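Local coordinates for protein CTD kinase subunit gamma (Schizosaccharomyces pombe, PDB 5CE7) that probably helps activate the kinase complex that hyperphosphorylates the RNA polymerase II C-terminal repeats, and is seen here as its noncanonical CTD-interacting domain, at residues Lys90-Val95 against Pro107-Val112; Ala19-Gln24 against Val64-Glu69; Met70-Gly75 against Gly79-Ile84. All blocks are in the same frame, centred on the assembly; numbering follows the deposited sequence.

Contact 1. Residues Lys90-Val95 against Pro107-Val112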
loop_
_atom_site.group_PDB
_atom_site.type_symbol
_atom_site.label_atom_id
_atom_site.label_comp_id
_atom_site.label_asym_id
_atom_site.label_seq_id
_atom_site.Cartn_x
_atom_site.Cartn_y
_atom_site.Cartn_z
ATOM N N LYS A 90 3.002 5.110 -8.722
ATOM C CA LYS A 90 2.174 6.156 -8.119
ATOM C C LYS A 90 2.279 6.115 -6.598
ATOM O O LYS A 90 2.402 7.149 -5.933
ATOM C CB LYS A 90 0.709 6.003 -8.548
ATOM C CG LYS A 90 0.474 6.275 -10.029
ATOM C CD LYS A 90 -1.010 6.192 -10.389
ATOM C CE LYS A 90 -1.264 6.655 -11.826
ATOM N NZ LYS A 90 -2.709 6.522 -12.216
ATOM N N LEU A 91 2.224 4.905 -6.047
ATOM C CA LEU A 91 2.332 4.723 -4.613
ATOM C C LEU A 91 3.657 5.298 -4.127
ATOM O O LEU A 91 3.694 6.019 -3.134
ATOM C CB LEU A 91 2.204 3.246 -4.242
ATOM C CG LEU A 91 0.784 2.708 -4.499
ATOM C CD1 LEU A 91 0.705 1.176 -4.491
ATOM C CD2 LEU A 91 -0.181 3.303 -3.475
ATOM N N VAL A 92 4.743 4.980 -4.828
ATOM C CA VAL A 92 6.054 5.510 -4.459
ATOM C C VAL A 92 6.088 7.040 -4.512
ATOM O O VAL A 92 6.661 7.698 -3.641
ATOM C CB VAL A 92 7.187 4.914 -5.347
ATOM C CG1 VAL A 92 8.484 5.672 -5.125
ATOM C CG2 VAL A 92 7.370 3.426 -5.063
ATOM N N GLN A 93 5.490 7.604 -5.554
ATOM C CA GLN A 93 5.474 9.057 -5.734
ATOM C C GLN A 93 4.760 9.755 -4.574
ATOM O O GLN A 93 5.137 10.849 -4.158
ATOM C CB GLN A 93 4.782 9.411 -7.054
ATOM C CG GLN A 93 4.426 10.884 -7.190
ATOM C CD GLN A 93 3.159 11.113 -8.000
ATOM O OE1 GLN A 93 2.837 10.344 -8.911
ATOM N NE2 GLN A 93 2.424 12.171 -7.661
ATOM N N ASN A 94 3.715 9.116 -4.067
ATOM C CA ASN A 94 2.946 9.654 -2.950
ATOM C C ASN A 94 3.709 9.545 -1.621
ATOM O O ASN A 94 3.770 10.500 -0.853
ATOM C CB ASN A 94 1.596 8.937 -2.848
ATOM C CG ASN A 94 0.805 9.363 -1.625
ATOM O OD1 ASN A 94 0.984 8.821 -0.540
ATOM N ND2 ASN A 94 -0.053 10.356 -1.795
ATOM N N VAL A 95 4.303 8.383 -1.363
ATOM C CA VAL A 95 4.964 8.141 -0.077
ATOM C C VAL A 95 6.366 8.774 0.011
ATOM O O VAL A 95 6.756 9.317 1.054
ATOM C CB VAL A 95 5.019 6.629 0.235
ATOM C CG1 VAL A 95 5.665 6.361 1.613
ATOM C CG2 VAL A 95 3.616 6.039 0.171
ATOM N N PRO A 107 14.387 4.379 2.907
ATOM C CA PRO A 107 14.653 2.996 3.333
ATOM C C PRO A 107 13.369 2.201 3.591
ATOM O O PRO A 107 13.336 0.988 3.393
ATOM C CB PRO A 107 15.434 3.176 4.644
ATOM C CG PRO A 107 16.033 4.574 4.531
ATOM C CD PRO A 107 14.975 5.370 3.825
ATOM N N GLU A 108 12.320 2.883 4.043
ATOM C CA GLU A 108 11.089 2.207 4.391
ATOM C C GLU A 108 10.332 1.813 3.132
ATOM O O GLU A 108 9.692 0.772 3.101
ATOM C CB GLU A 108 10.229 3.077 5.328
ATOM C CG GLU A 108 10.810 3.276 6.757
ATOM C CD GLU A 108 12.110 4.107 6.810
ATOM O OE1 GLU A 108 12.948 3.822 7.694
ATOM O OE2 GLU A 108 12.285 5.058 5.999
ATOM N N VAL A 109 10.428 2.632 2.083
ATOM C CA VAL A 109 9.778 2.303 0.826
ATOM C C VAL A 109 10.596 1.214 0.124
ATOM O O VAL A 109 10.042 0.311 -0.504
ATOM C CB VAL A 109 9.585 3.549 -0.081
ATOM C CG1 VAL A 109 9.181 3.139 -1.491
ATOM C CG2 VAL A 109 8.534 4.496 0.528
ATOM N N ARG A 110 11.918 1.285 0.255
ATOM C CA ARG A 110 12.764 0.223 -0.279
ATOM C C ARG A 110 12.439 -1.132 0.335
ATOM O O ARG A 110 12.468 -2.152 -0.357
ATOM C CB ARG A 110 14.257 0.549 -0.109
ATOM C CG ARG A 110 14.715 1.714 -0.978
ATOM C CD ARG A 110 16.235 1.809 -1.054
ATOM N NE ARG A 110 16.652 2.882 -1.955
ATOM C CZ ARG A 110 17.264 4.000 -1.582
ATOM N NH1 ARG A 110 17.564 4.212 -0.300
ATOM N NH2 ARG A 110 17.588 4.903 -2.502
ATOM N N LYS A 111 12.137 -1.157 1.627
ATOM C CA LYS A 111 11.818 -2.428 2.282
ATOM C C LYS A 111 10.553 -3.027 1.678
ATOM O O LYS A 111 10.494 -4.224 1.375
ATOM C CB LYS A 111 11.664 -2.242 3.795
ATOM C CG LYS A 111 11.306 -3.514 4.561
ATOM C CD LYS A 111 10.121 -3.274 5.487
ATOM C CE LYS A 111 10.401 -2.165 6.506
ATOM N NZ LYS A 111 11.142 -2.661 7.706
ATOM N N VAL A 112 9.538 -2.189 1.491
ATOM C CA VAL A 112 8.283 -2.646 0.904
ATOM C C VAL A 112 8.464 -3.096 -0.548
ATOM O O VAL A 112 7.897 -4.110 -0.975
ATOM C CB VAL A 112 7.203 -1.545 0.958
ATOM C CG1 VAL A 112 5.945 -2.007 0.226
ATOM C CG2 VAL A 112 6.903 -1.177 2.407
#

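Contact 2. Residues Ala19-Gln24 against Val64-Glu69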
loop_
_atom_site.group_PDB
_atom_site.type_symbol
_atom_site.label_atom_id
_atom_site.label_comp_id
_atom_site.label_asym_id
_atom_site.label_seq_id
_atom_site.Cartn_x
_atom_site.Cartn_y
_atom_site.Cartn_z
ATOM N N ALA A 19 3.041 1.616 12.710
ATOM C CA ALA A 19 4.161 0.923 12.084
ATOM C C ALA A 19 4.076 -0.605 12.210
ATOM O O ALA A 19 4.597 -1.326 11.362
ATOM C CB ALA A 19 5.517 1.458 12.619
ATOM N N SER A 20 3.404 -1.096 13.248
ATOM C CA SER A 20 3.422 -2.530 13.554
ATOM C C SER A 20 2.563 -3.357 12.614
ATOM O O SER A 20 1.451 -2.961 12.265
ATOM C CB SER A 20 2.995 -2.793 15.006
ATOM O OG SER A 20 1.620 -2.493 15.194
ATOM N N GLN A 21 3.083 -4.509 12.207
ATOM C CA GLN A 21 2.334 -5.421 11.350
ATOM C C GLN A 21 1.035 -5.843 12.032
ATOM O O GLN A 21 0.008 -6.031 11.376
ATOM C CB GLN A 21 3.175 -6.653 11.004
ATOM C CG GLN A 21 3.566 -6.762 9.533
ATOM C CD GLN A 21 4.758 -5.883 9.166
ATOM O OE1 GLN A 21 5.913 -6.303 9.283
ATOM N NE2 GLN A 21 4.480 -4.660 8.715
ATOM N N PHE A 22 1.096 -5.990 13.354
ATOM C CA PHE A 22 -0.076 -6.274 14.178
ATOM C C PHE A 22 -1.284 -5.355 13.906
ATOM O O PHE A 22 -2.435 -5.798 13.967
ATOM C CB PHE A 22 0.324 -6.216 15.665
ATOM C CG PHE A 22 -0.842 -6.182 16.614
ATOM C CD1 PHE A 22 -1.448 -7.356 17.034
ATOM C CD2 PHE A 22 -1.329 -4.975 17.092
ATOM C CE1 PHE A 22 -2.528 -7.323 17.910
ATOM C CE2 PHE A 22 -2.405 -4.937 17.969
ATOM C CZ PHE A 22 -3.006 -6.110 18.376
ATOM N N SER A 23 -1.026 -4.081 13.623
ATOM C CA SER A 23 -2.103 -3.106 13.409
ATOM C C SER A 23 -2.711 -3.196 12.007
ATOM O O SER A 23 -3.767 -2.622 11.735
ATOM C CB SER A 23 -1.590 -1.675 13.634
ATOM O OG SER A 23 -0.688 -1.289 12.607
ATOM N N GLN A 24 -2.023 -3.905 11.123
ATOM C CA GLN A 24 -2.372 -3.934 9.715
ATOM C C GLN A 24 -3.191 -5.185 9.397
ATOM O O GLN A 24 -3.807 -5.276 8.346
ATOM C CB GLN A 24 -1.085 -3.876 8.867
ATOM C CG GLN A 24 -0.289 -2.571 9.078
ATOM C CD GLN A 24 1.213 -2.714 8.870
ATOM O OE1 GLN A 24 1.675 -3.579 8.135
ATOM N NE2 GLN A 24 1.978 -1.860 9.527
ATOM N N VAL A 64 -0.229 -1.938 2.721
ATOM C CA VAL A 64 -0.306 -2.463 1.356
ATOM C C VAL A 64 0.545 -3.724 1.223
ATOM O O VAL A 64 0.178 -4.670 0.539
ATOM C CB VAL A 64 0.161 -1.393 0.331
ATOM C CG1 VAL A 64 0.634 -2.036 -0.962
ATOM C CG2 VAL A 64 -0.946 -0.371 0.089
ATOM N N ASP A 65 1.697 -3.728 1.875
ATOM C CA ASP A 65 2.571 -4.901 1.874
ATOM C C ASP A 65 1.870 -6.059 2.601
ATOM O O ASP A 65 1.795 -7.173 2.093
ATOM C CB ASP A 65 3.894 -4.538 2.553
ATOM C CG ASP A 65 4.994 -5.570 2.329
ATOM O OD1 ASP A 65 4.824 -6.519 1.546
ATOM O OD2 ASP A 65 6.063 -5.397 2.933
ATOM N N THR A 66 1.358 -5.777 3.790
ATOM C CA THR A 66 0.601 -6.759 4.582
ATOM C C THR A 66 -0.641 -7.292 3.837
ATOM O O THR A 66 -0.925 -8.508 3.833
ATOM C CB THR A 66 0.200 -6.137 5.947
ATOM O OG1 THR A 66 1.394 -5.809 6.679
ATOM C CG2 THR A 66 -0.678 -7.105 6.777
ATOM N N LEU A 67 -1.364 -6.387 3.186
ATOM C CA LEU A 67 -2.516 -6.760 2.375
ATOM C C LEU A 67 -2.122 -7.727 1.256
ATOM O O LEU A 67 -2.765 -8.766 1.057
ATOM C CB LEU A 67 -3.175 -5.513 1.773
ATOM C CG LEU A 67 -4.387 -5.730 0.866
ATOM C CD1 LEU A 67 -5.498 -6.470 1.625
ATOM C CD2 LEU A 67 -4.918 -4.400 0.391
ATOM N N CYS A 68 -1.080 -7.382 0.508
ATOM C CA CYS A 68 -0.594 -8.284 -0.533
ATOM C C CYS A 68 -0.188 -9.660 0.030
ATOM O O CYS A 68 -0.558 -10.687 -0.526
ATOM C CB CYS A 68 0.562 -7.648 -1.329
ATOM S SG CYS A 68 0.063 -6.244 -2.370
ATOM N N GLU A 69 0.574 -9.682 1.119
ATOM C CA GLU A 69 0.983 -10.953 1.729
ATOM C C GLU A 69 -0.229 -11.794 2.102
ATOM O O GLU A 69 -0.283 -12.988 1.833
ATOM C CB GLU A 69 1.845 -10.717 2.971
ATOM C CG GLU A 69 3.175 -10.049 2.665
ATOM C CD GLU A 69 3.997 -9.738 3.913
ATOM O OE1 GLU A 69 3.411 -9.585 5.002
ATOM O OE2 GLU A 69 5.239 -9.654 3.799
#

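Contact 3. Residues Met70-Gly75 against Gly79-Ile84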
loop_
_atom_site.group_PDB
_atom_site.type_symbol
_atom_site.label_atom_id
_atom_site.label_comp_id
_atom_site.label_asym_id
_atom_site.label_seq_id
_atom_site.Cartn_x
_atom_site.Cartn_y
_atom_site.Cartn_z
HETATM N N MSE A 70 -1.217 -11.161 2.712
HETATM C CA MSE A 70 -2.406 -11.885 3.116
HETATM C C MSE A 70 -3.249 -12.318 1.929
HETATM O O MSE A 70 -3.829 -13.394 1.947
HETATM C CB MSE A 70 -3.196 -11.075 4.132
HETATM C CG MSE A 70 -2.438 -10.958 5.456
HETATM SE SE MSE A 70 -3.520 -10.123 6.823
HETATM C CE MSE A 70 -5.279 -10.841 6.224
ATOM N N CYS A 71 -3.301 -11.497 0.885
ATOM C CA CYS A 71 -3.960 -11.916 -0.352
ATOM C C CYS A 71 -3.325 -13.210 -0.872
ATOM O O CYS A 71 -4.028 -14.154 -1.233
ATOM C CB CYS A 71 -3.895 -10.818 -1.422
ATOM S SG CYS A 71 -5.052 -9.455 -1.163
ATOM N N LEU A 72 -1.995 -13.259 -0.893
ATOM C CA LEU A 72 -1.298 -14.439 -1.388
ATOM C C LEU A 72 -1.543 -15.652 -0.485
ATOM O O LEU A 72 -1.667 -16.784 -0.959
ATOM C CB LEU A 72 0.209 -14.167 -1.517
ATOM C CG LEU A 72 0.649 -13.102 -2.519
ATOM C CD1 LEU A 72 2.137 -12.833 -2.339
ATOM C CD2 LEU A 72 0.349 -13.553 -3.952
ATOM N N LYS A 73 -1.615 -15.421 0.817
ATOM C CA LYS A 73 -1.899 -16.517 1.740
ATOM C C LYS A 73 -3.324 -17.051 1.565
ATOM O O LYS A 73 -3.628 -18.198 1.939
ATOM C CB LYS A 73 -1.631 -16.090 3.189
ATOM C CG LYS A 73 -0.136 -16.028 3.530
ATOM C CD LYS A 73 0.132 -15.270 4.825
ATOM C CE LYS A 73 -0.991 -15.413 5.829
ATOM N NZ LYS A 73 -0.841 -16.626 6.687
ATOM N N ASN A 74 -4.183 -16.214 0.996
ATOM C CA ASN A 74 -5.572 -16.579 0.723
ATOM C C ASN A 74 -5.742 -17.205 -0.658
ATOM O O ASN A 74 -6.840 -17.597 -1.026
ATOM C CB ASN A 74 -6.505 -15.372 0.875
ATOM C CG ASN A 74 -7.052 -15.227 2.300
ATOM O OD1 ASN A 74 -8.062 -15.830 2.645
ATOM N ND2 ASN A 74 -6.371 -14.441 3.127
ATOM N N GLY A 75 -4.649 -17.316 -1.409
ATOM C CA GLY A 75 -4.689 -17.930 -2.729
ATOM C C GLY A 75 -5.219 -17.018 -3.834
ATOM O O GLY A 75 -5.542 -17.484 -4.920
ATOM N N GLY A 79 -7.382 -8.828 -8.248
ATOM C CA GLY A 79 -7.966 -7.929 -7.273
ATOM C C GLY A 79 -6.972 -6.902 -6.762
ATOM O O GLY A 79 -6.332 -6.202 -7.558
ATOM N N TYR A 80 -6.834 -6.811 -5.440
ATOM C CA TYR A 80 -5.914 -5.844 -4.833
ATOM C C TYR A 80 -4.494 -5.980 -5.397
ATOM O O TYR A 80 -3.812 -4.979 -5.629
ATOM C CB TYR A 80 -5.895 -5.975 -3.301
ATOM C CG TYR A 80 -7.241 -5.755 -2.632
ATOM C CD1 TYR A 80 -7.860 -4.514 -2.657
ATOM C CD2 TYR A 80 -7.879 -6.792 -1.964
ATOM C CE1 TYR A 80 -9.095 -4.311 -2.045
ATOM C CE2 TYR A 80 -9.098 -6.603 -1.337
ATOM C CZ TYR A 80 -9.705 -5.366 -1.388
ATOM O OH TYR A 80 -10.925 -5.190 -0.771
ATOM N N LEU A 81 -4.061 -7.215 -5.627
ATOM C CA LEU A 81 -2.718 -7.477 -6.129
ATOM C C LEU A 81 -2.466 -6.822 -7.486
ATOM O O LEU A 81 -1.412 -6.238 -7.707
ATOM C CB LEU A 81 -2.453 -8.986 -6.206
ATOM C CG LEU A 81 -2.420 -9.712 -4.861
ATOM C CD1 LEU A 81 -2.611 -11.198 -5.051
ATOM C CD2 LEU A 81 -1.110 -9.412 -4.133
ATOM N N ASN A 82 -3.432 -6.922 -8.394
ATOM C CA ASN A 82 -3.306 -6.281 -9.706
ATOM C C ASN A 82 -3.359 -4.762 -9.622
ATOM O O ASN A 82 -2.682 -4.069 -10.374
ATOM C CB ASN A 82 -4.387 -6.780 -10.679
ATOM C CG ASN A 82 -4.127 -8.203 -11.163
ATOM O OD1 ASN A 82 -3.058 -8.769 -10.921
ATOM N ND2 ASN A 82 -5.101 -8.779 -11.859
HETATM N N MSE A 83 -4.187 -4.241 -8.721
HETATM C CA MSE A 83 -4.311 -2.795 -8.579
HETATM C C MSE A 83 -3.043 -2.178 -7.992
HETATM O O MSE A 83 -2.566 -1.145 -8.443
HETATM C CB MSE A 83 -5.505 -2.435 -7.698
HETATM C CG MSE A 83 -6.824 -2.988 -8.199
HETATM SE SE MSE A 83 -8.248 -2.588 -6.900
HETATM C CE MSE A 83 -9.134 -1.164 -7.882
ATOM N N ILE A 84 -2.499 -2.823 -6.974
ATOM C CA ILE A 84 -1.284 -2.333 -6.334
ATOM C C ILE A 84 -0.084 -2.427 -7.276
ATOM O O ILE A 84 0.753 -1.520 -7.327
ATOM C CB ILE A 84 -1.037 -3.094 -5.013
ATOM C CG1 ILE A 84 -2.021 -2.591 -3.948
ATOM C CG2 ILE A 84 0.407 -2.945 -4.562
ATOM C CD1 ILE A 84 -2.395 -3.625 -2.859
#

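Contact 1. Residues Lys90-Val95 against Pro107-Val112
Val109 reaches the neighbouring helix with both of its methyls because its CG1 stands anti to the backbone N (chi1 168°) while CG2 stands anti to the carbonyl carbon, so that the side chain forks across two positions of segment 90-95. Val95, with nearly the same torsion (chi1 -178°), offers its own N-anti branch: Val95 CG1 meets Val109 CG2 at 3.6 Å, and Val95 CB lies 4.1 Å from that same methyl. The other prong of Val109, CG1, is met at 4.0 Å by Val92 CG2, the Val92 branch anti to its carbonyl carbon. One valine is thus set against a pair spaced three residues apart, about one turn of helix 88-95, and the side chains approach obliquely. The nearest CA atoms, those of Val92 and Val109, are 7.2 Å apart, close enough for the short valine branches to touch.

The contact joins helix 88-95 to helix 100-118 within the all-helical, right-handed superhelix of this CTD-interacting domain. Its surroundings extend the apolar layer: Val95 also touches Val58 and Val109 touches Met61, both on helix 54-73, while Val92 and Val109 share Val134 of helix 124-139. Since all three valines are buried and meet through methyl and methine carbons, the two segments meet through apolar packing alone, a small patch (124 Å² buried between them) of a larger apolar layer.

Contact 2. Residues Ala19-Gln24 against Val64-Glu69
The side chains of Gln24 and Thr66 cross at about a right angle, and their polar ends meet: Thr66 OG1 donates to Gln24 OE1 over 2.7 Å. The hydroxyl lies in the carbonyl plane of the Gln24 amide, with a C=O...donor angle of 151°. Thr66 presents this group because OG1 is placed beside its backbone N, while its methyl CG2 packs 3.9 Å from Gln24 CB. Gln21 comes to the same hydroxyl with its CG, 3.7 Å from Thr66 OG1. A bend at chi2 folds the Gln21 chain back, and its NE2 gives a nearly straight bond of 3.1 Å to Gln24 OE1, the N-H...acceptor angle being 169°. This second donor sits tilted 24° from the carbonyl plane, so two bonds grip one oxygen from different directions.

Within the CTD-interacting domain, the pairing fastens the loop between helix 3-14 and helix 25-33 onto the long helix 54-73. The other end of the Gln24 amide faces the loop itself: NE2 bonds to Asn18 O and, weakly, to Ala19 O. Thr66 OG1 also has a weak bond to Tyr62 O of its own helix. With Gln24 cut back to an alanine, the buried Thr66 hydroxyl would probably lose its loop acceptor and the Gln21 amide the oxygen that fixes its rotation. Beyond the bend, Gln21 NE2 makes a weak hydrogen bond to a bound HEPES molecule, probably from the crystallisation liquor.

Contact 3. Residues Met70-Gly75 against Gly79-Ile84
Tyr80 and Leu81 open helix 80-86 and pack back on the last turn of helix 54-73, across the tight turn between two consecutive helices of the all-helical CTD-interacting domain. Gly79 occupies the N-cap position with positive phi, and on the other side of the turn Gly75, also at positive phi, closes the preceding helix in a Schellman motif, its N bonded to Leu72 O. Tyr80 comes next and receives Cys71 SG at its ring edge: the sulfur lies 5.3 Å from the ring centroid and 76° off the normal, with CD2 its nearest ring atom at 4.0 Å. This is a sulfur-aromatic contact in which the ring faces stay clear of the sulfur. The ring is anchored at its far end, where the Tyr80 hydroxyl is hydrogen-bonded to Ala31 O, and Leu67 of helix 54-73 lies over one face of it.

Leu81 follows, with CG beside the backbone N (chi1 -66°), which turns its fork onto Cys71 CB. Its CG and CD1 both lie 3.9 Å from that atom, so the cysteine is met on its methylene by the leucine and on its sulfur by the tyrosine. Leu72, from the more open side, ends with CD2 3.9 Å from Leu81 CD1.

Overall arrangement
Along the chain the three contacts come in series, contact 2 closing before contact 3 opens and contact 3 before contact 1. Contacts 2 and 3 share helix 54-73, their centres about 13 Å apart, and meet directly where Cys68 SG lies 3.6 Å from Ile84 CD1. Contact 1 lies about 14 Å from contact 2 and about 18 Å from contact 3, centre to centre; it and contact 3 flank the chain's centre on opposite sides. Contact 1 touches contact 2 through Val112 and Asp65, and contact 3 through Leu91 and Ile84, these last two on helices 88-95 and 80-86, which follow each other in the chain. The three contacts tie the loop 19-24 and helix 80-86 to helix 54-73, and helix 88-95 to helix 100-118, within the one CTD-interacting domain.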